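Local coordinates for protein endo-beta-1,4-mannanase (Alicyclobacillus acidocaldarius, PDB 4CD8) that hydrolyses internal beta-1,4-mannosidic bonds in mannans, as an endo-acting beta-mannanase of glycoside hydrolase family 113, at residues K225-M230 / E272-G277; F8-I13 / F44-L49; G175-N180 / D193-I198. All coordinates share one frame; numbering follows the deposited sequence.

Interaction 1 (K225-M230 / E272-G277); sequences KPLFFM and EPWFKG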
ATOM      1  N   LYS A 225      13.421  14.171  -0.550  1.00 19.96           N
ATOM      2  CA  LYS A 225      13.142  12.782  -0.858  1.00 17.62           C
ATOM      3  C   LYS A 225      12.062  12.776  -1.920  1.00 16.74           C
ATOM      4  O   LYS A 225      11.174  13.647  -1.886  1.00 22.13           O
ATOM      5  CB  LYS A 225      12.489  12.035   0.326  1.00 26.55           C
ATOM      6  CG  LYS A 225      13.288  11.913   1.601  1.00 31.62           C
ATOM      7  CD  LYS A 225      14.129  10.669   1.575  1.00 25.09           C
ATOM      8  CE  LYS A 225      15.052  10.655   2.764  1.00 17.27           C
ATOM      9  NZ  LYS A 225      16.129   9.750   2.428  1.00 21.39           N
ATOM     10  N   PRO A 226      12.095  11.779  -2.828  1.00 18.57           N
ATOM     11  CA  PRO A 226      10.917  11.663  -3.698  1.00 18.59           C
ATOM     12  C   PRO A 226       9.694  11.175  -2.944  1.00 18.46           C
ATOM     13  O   PRO A 226       9.807  10.531  -1.898  1.00 17.46           O
ATOM     14  CB  PRO A 226      11.311  10.599  -4.720  1.00 20.47           C
ATOM     15  CG  PRO A 226      12.802  10.495  -4.581  1.00 24.77           C
ATOM     16  CD  PRO A 226      13.074  10.733  -3.120  1.00 23.25           C
ATOM     17  N   LEU A 227       8.557  11.499  -3.515  1.00 17.57           N
ATOM     18  CA  LEU A 227       7.265  11.140  -2.943  1.00 15.43           C
ATOM     19  C   LEU A 227       6.426  10.384  -3.969  1.00 15.73           C
ATOM     20  O   LEU A 227       6.316  10.812  -5.120  1.00 18.31           O
ATOM     21  CB  LEU A 227       6.512  12.399  -2.477  1.00 17.00           C
ATOM     22  CG  LEU A 227       5.166  12.203  -1.732  1.00 17.72           C
ATOM     23  CD1 LEU A 227       4.994  13.360  -0.744  1.00 20.28           C
ATOM     24  CD2 LEU A 227       3.928  12.066  -2.630  1.00 18.20           C
ATOM     25  N   PHE A 228       5.777   9.280  -3.530  1.00 16.48           N
ATOM     26  CA  PHE A 228       4.822   8.633  -4.394  1.00 15.80           C
ATOM     27  C   PHE A 228       3.648   8.125  -3.576  1.00 14.93           C
ATOM     28  O   PHE A 228       3.626   8.264  -2.356  1.00 15.91           O
ATOM     29  CB  PHE A 228       5.483   7.524  -5.202  1.00 17.32           C
ATOM     30  CG  PHE A 228       5.739   6.250  -4.435  1.00 14.64           C
ATOM     31  CD1 PHE A 228       6.802   6.133  -3.577  1.00 17.36           C
ATOM     32  CD2 PHE A 228       4.875   5.150  -4.577  1.00 16.64           C
ATOM     33  CE1 PHE A 228       7.044   4.940  -2.887  1.00 13.50           C
ATOM     34  CE2 PHE A 228       5.110   3.968  -3.902  1.00 15.74           C
ATOM     35  CZ  PHE A 228       6.209   3.857  -3.055  1.00 15.77           C
ATOM     36  N   PHE A 229       2.639   7.614  -4.285  1.00 14.43           N
ATOM     37  CA  PHE A 229       1.448   7.141  -3.610  1.00 15.80           C
ATOM     38  C   PHE A 229       1.503   5.603  -3.474  1.00 13.59           C
ATOM     39  O   PHE A 229       1.415   4.880  -4.458  1.00 14.12           O
ATOM     40  CB  PHE A 229       0.199   7.560  -4.378  1.00 16.56           C
ATOM     41  CG  PHE A 229       0.078   9.048  -4.599  1.00 17.05           C
ATOM     42  CD1 PHE A 229       0.544   9.964  -3.659  1.00 16.68           C
ATOM     43  CD2 PHE A 229      -0.522   9.534  -5.751  1.00 15.72           C
ATOM     44  CE1 PHE A 229       0.431  11.336  -3.871  1.00 17.30           C
ATOM     45  CE2 PHE A 229      -0.649  10.884  -5.964  1.00 17.70           C
ATOM     46  CZ  PHE A 229      -0.185  11.791  -5.023  1.00 19.29           C
ATOM     47  N   MET A 230       1.709   5.135  -2.238  1.00 14.17           N
ATOM     48  CA  MET A 230       1.686   3.692  -1.949  1.00 14.33           C
ATOM     49  C   MET A 230       0.295   3.084  -2.038  1.00 14.66           C
ATOM     50  O   MET A 230       0.215   1.899  -2.266  1.00 16.42           O
ATOM     51  CB  MET A 230       2.376   3.324  -0.623  1.00 14.74           C
ATOM     52  CG  MET A 230       3.829   2.883  -0.788  1.00 19.68           C
ATOM     53  SD  MET A 230       4.082   1.382  -1.772  1.00 21.00           S
ATOM     54  CE  MET A 230       3.156   0.140  -0.940  1.00 23.09           C
ATOM     55  N   GLU A 272       6.693  16.552 -12.542  1.00 27.50           N
ATOM     56  CA  GLU A 272       7.842  17.139 -11.850  1.00 30.70           C
ATOM     57  C   GLU A 272       8.646  16.044 -11.176  1.00 25.80           C
ATOM     58  O   GLU A 272       8.087  15.045 -10.736  1.00 20.57           O
ATOM     59  CB  GLU A 272       7.369  18.182 -10.845  1.00 34.64           C
ATOM     60  CG  GLU A 272       6.772  19.378 -11.553  1.00 32.06           C
ATOM     61  CD  GLU A 272       6.111  20.373 -10.631  1.00 31.63           C
ATOM     62  OE1 GLU A 272       6.175  20.226  -9.401  1.00 30.62           O
ATOM     63  OE2 GLU A 272       5.522  21.325 -11.162  1.00 34.08           O
ATOM     64  N   PRO A 273       9.982  16.232 -11.087  1.00 24.98           N
ATOM     65  CA  PRO A 273      10.858  15.126 -10.624  1.00 26.81           C
ATOM     66  C   PRO A 273      10.637  14.592  -9.194  1.00 24.11           C
ATOM     67  O   PRO A 273      11.043  13.467  -8.896  1.00 24.70           O
ATOM     68  CB  PRO A 273      12.282  15.684 -10.796  1.00 32.14           C
ATOM     69  CG  PRO A 273      12.129  17.170 -11.080  1.00 34.93           C
ATOM     70  CD  PRO A 273      10.740  17.385 -11.616  1.00 30.35           C
ATOM     71  N   TRP A 274      10.057  15.418  -8.319  1.00 21.91           N
ATOM     72  CA  TRP A 274       9.788  15.017  -6.929  1.00 19.92           C
ATOM     73  C   TRP A 274       8.708  13.954  -6.785  1.00 20.85           C
ATOM     74  O   TRP A 274       8.642  13.277  -5.756  1.00 21.35           O
ATOM     75  CB  TRP A 274       9.412  16.239  -6.069  1.00 21.63           C
ATOM     76  CG  TRP A 274       8.156  16.908  -6.508  1.00 25.09           C
ATOM     77  CD1 TRP A 274       8.056  17.950  -7.377  1.00 27.33           C
ATOM     78  CD2 TRP A 274       6.811  16.559  -6.143  1.00 23.69           C
ATOM     79  NE1 TRP A 274       6.750  18.280  -7.572  1.00 27.35           N
ATOM     80  CE2 TRP A 274       5.960  17.451  -6.822  1.00 22.74           C
ATOM     81  CE3 TRP A 274       6.244  15.595  -5.291  1.00 23.02           C
ATOM     82  CZ2 TRP A 274       4.583  17.394  -6.713  1.00 24.43           C
ATOM     83  CZ3 TRP A 274       4.858  15.554  -5.168  1.00 22.75           C
ATOM     84  CH2 TRP A 274       4.048  16.445  -5.875  1.00 23.83           C
ATOM     85  N   PHE A 275       7.884  13.819  -7.810  1.00 20.76           N
ATOM     86  CA  PHE A 275       6.779  12.861  -7.762  1.00 18.57           C
ATOM     87  C   PHE A 275       7.151  11.595  -8.545  1.00 18.50           C
ATOM     88  O   PHE A 275       7.483  11.640  -9.742  1.00 18.32           O
ATOM     89  CB  PHE A 275       5.531  13.468  -8.337  1.00 19.32           C
ATOM     90  CG  PHE A 275       4.364  12.525  -8.337  1.00 16.97           C
ATOM     91  CD1 PHE A 275       3.961  11.939  -7.179  1.00 18.71           C
ATOM     92  CD2 PHE A 275       3.695  12.222  -9.511  1.00 16.40           C
ATOM     93  CE1 PHE A 275       2.878  11.062  -7.169  1.00 16.03           C
ATOM     94  CE2 PHE A 275       2.607  11.385  -9.506  1.00 17.97           C
ATOM     95  CZ  PHE A 275       2.211  10.789  -8.320  1.00 18.75           C
ATOM     96  N   LYS A 276       7.094  10.464  -7.860  1.00 17.53           N
ATOM     97  CA  LYS A 276       7.561   9.220  -8.426  1.00 15.98           C
ATOM     98  C   LYS A 276       6.467   8.175  -8.687  1.00 16.58           C
ATOM     99  O   LYS A 276       6.769   7.081  -9.078  1.00 18.18           O
ATOM    100  CB  LYS A 276       8.669   8.637  -7.557  1.00 18.88           C
ATOM    101  CG  LYS A 276       9.986   9.346  -7.788  1.00 26.02           C
ATOM    102  CD  LYS A 276      10.608   8.976  -9.122  1.00 28.98           C
ATOM    103  CE  LYS A 276      12.017   9.536  -9.175  1.00 35.64           C
ATOM    104  NZ  LYS A 276      12.599   9.413 -10.533  1.00 37.54           N
ATOM    105  N   GLY A 277       5.205   8.590  -8.612  1.00 15.81           N
ATOM    106  CA  GLY A 277       4.148   7.820  -9.250  1.00 17.72           C
ATOM    107  C   GLY A 277       3.146   7.153  -8.355  1.00 16.44           C
ATOM    108  O   GLY A 277       2.863   7.605  -7.235  1.00 16.41           O
TER

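Interaction 2 (F8-I13 / F44-L49); sequences FDLGFI and FNWVTL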
ATOM      1  N   PHE A   8      16.526   8.798  -6.398  1.00 44.76           N
ATOM      2  CA  PHE A   8      16.277  10.039  -7.126  1.00 47.86           C
ATOM      3  C   PHE A   8      15.930   9.716  -8.588  1.00 48.59           C
ATOM      4  O   PHE A   8      15.053  10.357  -9.175  1.00 53.56           O
ATOM      5  CB  PHE A   8      17.486  10.983  -7.023  1.00 32.35           C
ATOM      6  N   ASP A   9      16.588   8.692  -9.145  1.00 44.58           N
ATOM      7  CA  ASP A   9      16.361   8.267 -10.531  1.00 37.27           C
ATOM      8  C   ASP A   9      15.680   6.902 -10.623  1.00 34.10           C
ATOM      9  O   ASP A   9      15.728   6.227 -11.648  1.00 28.50           O
ATOM     10  CB  ASP A   9      17.686   8.221 -11.242  1.00 39.10           C
ATOM     11  CG  ASP A   9      18.506   9.423 -10.941  1.00 44.01           C
ATOM     12  OD1 ASP A   9      18.074  10.552 -11.251  1.00 43.06           O
ATOM     13  OD2 ASP A   9      19.555   9.265 -10.322  1.00 37.65           O
ATOM     14  N   LEU A  10      15.059   6.487  -9.529  1.00 28.29           N
ATOM     15  CA  LEU A  10      14.061   5.419  -9.608  1.00 27.91           C
ATOM     16  C   LEU A  10      13.147   5.721 -10.784  1.00 22.66           C
ATOM     17  O   LEU A  10      12.710   6.862 -10.940  1.00 24.22           O
ATOM     18  CB  LEU A  10      13.250   5.358  -8.320  1.00 29.98           C
ATOM     19  CG  LEU A  10      12.046   4.422  -8.301  1.00 31.98           C
ATOM     20  CD1 LEU A  10      12.455   2.959  -8.375  1.00 30.81           C
ATOM     21  CD2 LEU A  10      11.229   4.732  -7.062  1.00 27.12           C
ATOM     22  N   GLY A  11      12.823   4.694 -11.581  1.00 18.14           N
ATOM     23  CA  GLY A  11      11.871   4.874 -12.655  1.00 19.69           C
ATOM     24  C   GLY A  11      10.470   5.157 -12.110  1.00 20.16           C
ATOM     25  O   GLY A  11      10.057   4.619 -11.097  1.00 19.95           O
ATOM     26  N   PHE A  12       9.743   5.994 -12.807  1.00 18.60           N
ATOM     27  CA  PHE A  12       8.404   6.400 -12.386  1.00 20.42           C
ATOM     28  C   PHE A  12       7.565   5.174 -12.205  1.00 17.03           C
ATOM     29  O   PHE A  12       7.595   4.283 -13.059  1.00 20.04           O
ATOM     30  CB  PHE A  12       7.792   7.256 -13.475  1.00 20.24           C
ATOM     31  CG  PHE A  12       6.556   7.974 -13.052  1.00 20.77           C
ATOM     32  CD1 PHE A  12       6.635   9.177 -12.366  1.00 22.81           C
ATOM     33  CD2 PHE A  12       5.302   7.438 -13.315  1.00 22.26           C
ATOM     34  CE1 PHE A  12       5.489   9.849 -11.988  1.00 20.56           C
ATOM     35  CE2 PHE A  12       4.155   8.120 -12.956  1.00 21.41           C
ATOM     36  CZ  PHE A  12       4.228   9.307 -12.288  1.00 18.60           C
ATOM     37  N   ILE A  13       6.846   5.118 -11.068  1.00 18.46           N
ATOM     38  CA  ILE A  13       6.116   3.929 -10.648  1.00 16.66           C
ATOM     39  C   ILE A  13       4.707   3.913 -11.249  1.00 16.09           C
ATOM     40  O   ILE A  13       3.924   4.869 -11.086  1.00 16.92           O
ATOM     41  CB  ILE A  13       6.015   3.882  -9.118  1.00 16.83           C
ATOM     42  CG1 ILE A  13       7.406   3.672  -8.492  1.00 18.84           C
ATOM     43  CG2 ILE A  13       5.107   2.743  -8.674  1.00 16.56           C
ATOM     44  CD1 ILE A  13       7.450   3.953  -7.016  1.00 16.80           C
ATOM     45  N   PHE A  44       1.947  -1.820 -16.262  1.00 17.50           N
ATOM     46  CA  PHE A  44       2.494  -1.656 -14.925  1.00 18.64           C
ATOM     47  C   PHE A  44       3.918  -2.156 -14.887  1.00 16.19           C
ATOM     48  O   PHE A  44       4.241  -3.173 -15.480  1.00 18.62           O
ATOM     49  CB  PHE A  44       1.701  -2.467 -13.902  1.00 18.33           C
ATOM     50  CG  PHE A  44       0.246  -2.131 -13.819  1.00 21.90           C
ATOM     51  CD1 PHE A  44      -0.217  -0.867 -14.065  1.00 21.01           C
ATOM     52  CD2 PHE A  44      -0.654  -3.099 -13.405  1.00 19.83           C
ATOM     53  CE1 PHE A  44      -1.558  -0.555 -13.970  1.00 21.76           C
ATOM     54  CE2 PHE A  44      -1.999  -2.802 -13.307  1.00 22.75           C
ATOM     55  CZ  PHE A  44      -2.449  -1.525 -13.580  1.00 16.78           C
ATOM     56  N   ASN A  45       4.761  -1.412 -14.189  1.00 16.41           N
ATOM     57  CA  ASN A  45       6.098  -1.878 -13.926  1.00 15.54           C
ATOM     58  C   ASN A  45       6.324  -2.402 -12.502  1.00 15.72           C
ATOM     59  O   ASN A  45       7.361  -3.011 -12.227  1.00 16.10           O
ATOM     60  CB  ASN A  45       7.102  -0.806 -14.341  1.00 17.81           C
ATOM     61  CG  ASN A  45       6.937   0.503 -13.598  1.00 16.96           C
ATOM     62  OD1 ASN A  45       6.034   0.705 -12.798  1.00 18.66           O
ATOM     63  ND2 ASN A  45       7.840   1.413 -13.866  1.00 23.03           N
ATOM     64  N   TRP A  46       5.338  -2.207 -11.614  1.00 15.99           N
ATOM     65  CA  TRP A  46       5.429  -2.610 -10.216  1.00 14.67           C
ATOM     66  C   TRP A  46       4.139  -3.335  -9.781  1.00 13.82           C
ATOM     67  O   TRP A  46       3.038  -2.984 -10.190  1.00 15.63           O
ATOM     68  CB  TRP A  46       5.580  -1.387  -9.308  1.00 14.60           C
ATOM     69  CG  TRP A  46       6.964  -0.842  -9.182  1.00 13.26           C
ATOM     70  CD1 TRP A  46       7.550   0.058  -9.995  1.00 15.12           C
ATOM     71  CD2 TRP A  46       7.927  -1.162  -8.167  1.00 13.50           C
ATOM     72  NE1 TRP A  46       8.834   0.307  -9.570  1.00 16.50           N
ATOM     73  CE2 TRP A  46       9.094  -0.425  -8.450  1.00 13.35           C
ATOM     74  CE3 TRP A  46       7.920  -2.011  -7.054  1.00 13.95           C
ATOM     75  CZ2 TRP A  46      10.228  -0.498  -7.646  1.00 16.43           C
ATOM     76  CZ3 TRP A  46       9.039  -2.097  -6.258  1.00 16.29           C
ATOM     77  CH2 TRP A  46      10.196  -1.337  -6.566  1.00 17.54           C
ATOM     78  N   VAL A  47       4.312  -4.261  -8.855  1.00 13.67           N
ATOM     79  CA  VAL A  47       3.202  -4.830  -8.070  1.00 11.32           C
ATOM     80  C   VAL A  47       3.577  -4.761  -6.609  1.00 13.99           C
ATOM     81  O   VAL A  47       4.753  -4.962  -6.266  1.00 14.78           O
ATOM     82  CB  VAL A  47       2.896  -6.261  -8.518  1.00 14.72           C
ATOM     83  CG1 VAL A  47       4.033  -7.227  -8.235  1.00 14.72           C
ATOM     84  CG2 VAL A  47       1.605  -6.759  -7.893  1.00 15.52           C
ATOM     85  N   THR A  48       2.594  -4.498  -5.742  1.00 14.36           N
ATOM     86  CA  THR A  48       2.799  -4.586  -4.329  1.00 14.20           C
ATOM     87  C   THR A  48       2.063  -5.810  -3.815  1.00 11.88           C
ATOM     88  O   THR A  48       0.820  -5.966  -4.070  1.00 13.98           O
ATOM     89  CB  THR A  48       2.345  -3.325  -3.577  1.00 12.50           C
ATOM     90  OG1 THR A  48       3.189  -2.233  -3.934  1.00 13.63           O
ATOM     91  CG2 THR A  48       2.415  -3.485  -2.105  1.00 14.68           C
ATOM     92  N   LEU A  49       2.773  -6.675  -3.122  1.00 12.11           N
ATOM     93  CA  LEU A  49       2.139  -7.827  -2.474  1.00 11.71           C
ATOM     94  C   LEU A  49       1.816  -7.370  -1.068  1.00 13.41           C
ATOM     95  O   LEU A  49       2.700  -7.204  -0.233  1.00 13.38           O
ATOM     96  CB  LEU A  49       3.094  -9.029  -2.445  1.00 11.17           C
ATOM     97  CG  LEU A  49       3.545  -9.500  -3.838  1.00 14.14           C
ATOM     98  CD1 LEU A  49       4.546 -10.620  -3.726  1.00 15.55           C
ATOM     99  CD2 LEU A  49       2.334  -9.896  -4.664  1.00 15.41           C
TER
HETATM  100  O   HOH W   1      10.748   1.918 -11.006  1.00 21.54           O

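Interaction 3 (G175-N180 / D193-I198); sequences GLVTYN and DAVDLI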
ATOM      1  N   GLY A 175      17.146  -3.311  -0.020  1.00 16.27           N
ATOM      2  CA  GLY A 175      16.430  -2.638  -1.097  1.00 15.90           C
ATOM      3  C   GLY A 175      15.845  -1.313  -0.685  1.00 14.83           C
ATOM      4  O   GLY A 175      16.173  -0.763   0.373  1.00 15.54           O
ATOM      5  N   LEU A 176      14.946  -0.779  -1.512  1.00 14.99           N
ATOM      6  CA  LEU A 176      14.301   0.489  -1.184  1.00 17.30           C
ATOM      7  C   LEU A 176      13.308   0.301  -0.053  1.00 13.88           C
ATOM      8  O   LEU A 176      12.562  -0.695  -0.027  1.00 15.00           O
ATOM      9  CB  LEU A 176      13.547   1.026  -2.400  1.00 18.08           C
ATOM     10  CG  LEU A 176      14.449   1.431  -3.562  1.00 15.70           C
ATOM     11  CD1 LEU A 176      13.585   1.559  -4.798  1.00 13.83           C
ATOM     12  CD2 LEU A 176      15.064   2.784  -3.243  1.00 14.17           C
ATOM     13  N   VAL A 177      13.266   1.261   0.845  1.00 13.03           N
ATOM     14  CA  VAL A 177      12.391   1.236   1.997  1.00 13.74           C
ATOM     15  C   VAL A 177      11.505   2.462   1.956  1.00 15.32           C
ATOM     16  O   VAL A 177      11.963   3.574   1.764  1.00 13.83           O
ATOM     17  CB  VAL A 177      13.134   1.156   3.362  1.00 13.74           C
ATOM     18  CG1 VAL A 177      12.148   1.275   4.521  1.00 17.18           C
ATOM     19  CG2 VAL A 177      13.877  -0.161   3.456  1.00 13.41           C
ATOM     20  N   THR A 178      10.199   2.241   2.085  1.00 13.82           N
ATOM     21  CA  THR A 178       9.270   3.336   2.252  1.00 11.02           C
ATOM     22  C   THR A 178       8.427   3.108   3.504  1.00 13.71           C
ATOM     23  O   THR A 178       8.359   1.966   3.977  1.00 13.71           O
ATOM     24  CB  THR A 178       8.357   3.491   1.013  1.00 11.62           C
ATOM     25  OG1 THR A 178       7.685   4.748   1.084  1.00 14.07           O
ATOM     26  CG2 THR A 178       7.320   2.325   0.901  1.00 13.69           C
ATOM     27  N   TYR A 179       7.861   4.202   4.021  1.00 11.65           N
ATOM     28  CA  TYR A 179       6.742   4.148   4.996  1.00 11.16           C
ATOM     29  C   TYR A 179       5.598   4.846   4.289  1.00 13.78           C
ATOM     30  O   TYR A 179       5.774   5.912   3.714  1.00 13.22           O
ATOM     31  CB  TYR A 179       7.106   4.930   6.276  1.00 14.90           C
ATOM     32  CG  TYR A 179       5.910   5.080   7.172  1.00 13.47           C
ATOM     33  CD1 TYR A 179       5.431   3.967   7.845  1.00 13.06           C
ATOM     34  CD2 TYR A 179       5.268   6.270   7.324  1.00 14.85           C
ATOM     35  CE1 TYR A 179       4.300   4.063   8.635  1.00 15.07           C
ATOM     36  CE2 TYR A 179       4.139   6.382   8.124  1.00 14.70           C
ATOM     37  CZ  TYR A 179       3.671   5.265   8.757  1.00 15.08           C
ATOM     38  OH  TYR A 179       2.561   5.397   9.512  1.00 14.89           O
ATOM     39  N   ASN A 180       4.408   4.250   4.384  1.00 12.75           N
ATOM     40  CA  ASN A 180       3.180   4.717   3.751  1.00 12.48           C
ATOM     41  C   ASN A 180       2.325   5.377   4.800  1.00 12.74           C
ATOM     42  O   ASN A 180       1.704   4.674   5.627  1.00 14.80           O
ATOM     43  CB  ASN A 180       2.560   3.448   3.121  1.00 14.18           C
ATOM     44  CG  ASN A 180       1.124   3.544   2.626  1.00 14.97           C
ATOM     45  OD1 ASN A 180       0.649   2.503   2.194  1.00 16.69           O
ATOM     46  ND2 ASN A 180       0.483   4.704   2.597  1.00 15.98           N
ATOM     47  N   ASP A 193      13.440  11.054   7.049  1.00 15.15           N
ATOM     48  CA  ASP A 193      14.863  10.854   6.794  1.00 17.10           C
ATOM     49  C   ASP A 193      15.344   9.405   6.931  1.00 17.14           C
ATOM     50  O   ASP A 193      16.378   9.033   6.376  1.00 17.99           O
ATOM     51  CB  ASP A 193      15.678  11.757   7.721  1.00 15.74           C
ATOM     52  CG  ASP A 193      15.440  11.445   9.182  1.00 18.99           C
ATOM     53  OD1 ASP A 193      14.345  11.754   9.681  1.00 19.13           O
ATOM     54  OD2 ASP A 193      16.287  10.851   9.847  1.00 22.67           O
ATOM     55  N   ALA A 194      14.593   8.556   7.624  1.00 16.07           N
ATOM     56  CA  ALA A 194      14.970   7.185   7.837  1.00 14.89           C
ATOM     57  C   ALA A 194      14.541   6.271   6.721  1.00 14.04           C
ATOM     58  O   ALA A 194      14.897   5.122   6.725  1.00 16.57           O
ATOM     59  CB  ALA A 194      14.435   6.680   9.184  1.00 18.04           C
ATOM     60  N   VAL A 195      13.759   6.787   5.767  1.00 14.82           N
ATOM     61  CA  VAL A 195      13.358   5.989   4.644  1.00 14.69           C
ATOM     62  C   VAL A 195      13.872   6.540   3.320  1.00 13.08           C
ATOM     63  O   VAL A 195      14.360   7.638   3.257  1.00 17.21           O
ATOM     64  CB  VAL A 195      11.835   5.743   4.600  1.00 14.85           C
ATOM     65  CG1 VAL A 195      11.372   5.123   5.922  1.00 16.15           C
ATOM     66  CG2 VAL A 195      11.090   7.024   4.305  1.00 15.75           C
ATOM     67  N   ASP A 196      13.816   5.723   2.273  1.00 13.33           N
ATOM     68  CA  ASP A 196      14.290   6.156   0.941  1.00 15.58           C
ATOM     69  C   ASP A 196      13.299   6.968   0.155  1.00 15.96           C
ATOM     70  O   ASP A 196      13.650   7.802  -0.667  1.00 17.44           O
ATOM     71  CB  ASP A 196      14.738   4.941   0.145  1.00 13.58           C
ATOM     72  CG  ASP A 196      15.769   4.114   0.909  1.00 17.71           C
ATOM     73  OD1 ASP A 196      16.697   4.722   1.474  1.00 20.20           O
ATOM     74  OD2 ASP A 196      15.685   2.890   0.956  1.00 16.06           O
ATOM     75  N   LEU A 197      12.022   6.626   0.336  1.00 14.37           N
ATOM     76  CA  LEU A 197      10.929   7.232  -0.411  1.00 14.57           C
ATOM     77  C   LEU A 197       9.793   7.570   0.527  1.00 14.44           C
ATOM     78  O   LEU A 197       9.417   6.752   1.374  1.00 14.41           O
ATOM     79  CB  LEU A 197      10.370   6.266  -1.476  1.00 17.25           C
ATOM     80  CG  LEU A 197      11.367   5.807  -2.535  1.00 21.92           C
ATOM     81  CD1 LEU A 197      10.947   4.473  -3.129  1.00 22.87           C
ATOM     82  CD2 LEU A 197      11.472   6.888  -3.603  1.00 25.67           C
ATOM     83  N   ILE A 198       9.237   8.748   0.344  1.00 14.65           N
ATOM     84  CA  ILE A 198       8.037   9.147   1.087  1.00 15.38           C
ATOM     85  C   ILE A 198       6.847   8.600   0.320  1.00 14.74           C
ATOM     86  O   ILE A 198       6.809   8.741  -0.879  1.00 14.58           O
ATOM     87  CB  ILE A 198       7.924  10.694   1.161  1.00 16.76           C
ATOM     88  CG1 ILE A 198       9.068  11.246   1.996  1.00 17.12           C
ATOM     89  CG2 ILE A 198       6.651  11.122   1.808  1.00 16.53           C
ATOM     90  CD1 ILE A 198       9.209  12.753   1.969  1.00 20.26           C
TER

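Interaction 1 (K225-M230 / E272-G277)
Leu227 and Phe275 pair in a parallel beta bridge between strands 227-232 and 275-283, two neighbours in the wall of the (beta/alpha)8 TIM barrel. The chain passes from the first strand to the second through helix 255-268, a beta-alpha-beta crossover. Three backbone bonds hold the register. Leu227 N donates to Trp274 O at 2.9 Å. Lys276 N donates to Leu227 O, also at 2.9 Å. Phe229 N donates to Gly277 O at 3.0 Å.

The Phe229 and Trp274 side chains touch helix 209-223, while Phe275 packs on Met269. Phe275 CG stands anti to the backbone N (chi1 179°), which carries the ring to Phe229. Phe275 CZ lies 3.7 Å from Phe229 CE2. The planes are turned 52° to each other, and Phe275 CE1 sits over one face of the Phe229 ring, toward its rim. Phe275 CB sits over one face of the Trp274 indole, near its rim. Trp274 NE1 donates to Glu272 OE1 at 2.7 Å. This oxygen lies in the indole plane, is met on its anti lone pair and also forms a salt bridge with Arg217 of helix 209-223.

Just before the strand, Pro226 CB packs on Lys276 CG at 3.6 Å. The lysine amine goes on to Leu10 O. Gly277 adopts backbone angles that suit glycine, since a CB would collide with Lys276 O. Gly277 N sits 3.6 Å above the Phe275 ring plane, over the ring centre.

Interaction 2 (F8-I13 / F44-L49)
Asn45 and Trp46 grip the approach to the first barrel strand and its first residue, Ile13, with one amide bond, one water and an apolar patch. Asn45 CG sits between the backbone N and the carbonyl carbon (chi1 60°). From there Asn45 ND2 donates to Phe12 O at 3.0 Å, nearly straight at 163°, and the acceptor lies close to the amide plane. OD1 of the same amide accepts from Arg14 N, so both ends of the group are used. With an alanine here both bonds go, and Phe12 O and Arg14 N would probably lose these mates, leaving the approach to the strand less firmly held.

Trp46 CG lies anti to the carbonyl carbon (chi1 -82°), which directs the indole to Ile13. Both branches of Ile13 meet the pyrrole side: Ile13 CG1 lies 3.8 Å from Trp46 NE1, and Ile13 CG2 lies 3.9 Å from Trp46 CD1. Leu10 CD1 reaches the benzo side at Trp46 CZ2, 4.2 Å away. A water in the indole plane accepts from Trp46 NE1 at 2.9 Å and donates to Gly11 O at 2.8 Å. Across these residues, then, side chains and a water make the link to 44-49 rather than backbone-to-backbone bonds.

Interaction 3 (G175-N180 / D193-I198)
Val177 and Asp196 carry the polar core of this join between strands 176-182 and 197-201. Val177 N donates to Asp196 OD2 at 2.9 Å, meeting the carboxylate on its anti side and 23° out of its plane. Val177 O accepts from Asp196 N, also at 2.9 Å. Leu197 N reaches Val177 O only by a weak bond of 3.4 Å. The aspartate thus holds Val177 through both side chain and backbone, and a salt bridge from OD2 to Arg170 of helix 159-172 ties it to the outer layer.

A side-chain hydroxyl makes the next link. Thr178 OG1 donates to Leu197 O at 2.7 Å, approaching from above the carbonyl plane. OG1 stands opposite the backbone N across the CA–CB bond (chi1 -167°), and it also bonds Ser199 OG. Tyr179 N, in contrast, is buried with no partner.

Apolar contacts fill in around these bonds. Val195 CG1 lies 4.2 Å from Val177 CG1 and 4.3 Å from Tyr179 CB. Beside the aspartate, Leu176 CD2 packs on Asp196 CB at 4.0 Å, and Leu176 CD1 meets Leu197 CD1. The Tyr179 hydroxyl leaves the contact for Glu156 and Met152 N. Two parallel neighbours backed by helix 159-172 belong to the wall of a TIM barrel; here the link from one strand to the next holds no helix, unlike the usual beta-alpha-beta unit.

Overall arrangement
All three contacts belong to the one closed sheet of the TIM barrel. Interactions 1 and 3 are buried, while interaction 2 is only partly so and involves the segment leading into the first strand. Interactions 1 and 3 meet where strands 197-201 and 227-232 pair, with Phe228 N bonding Ile198 O. Interaction 2 joins interaction 1 through the backbone, where Lys276 O receives Ile13 N. Leu10 also packs on Leu176 and Leu197 of interaction 3. The chemistry differs with place: straight backbone bonds and rings in interaction 1, an amide, a water and an indole patch in interaction 2, and a carboxylate and hydroxyl in interaction 3.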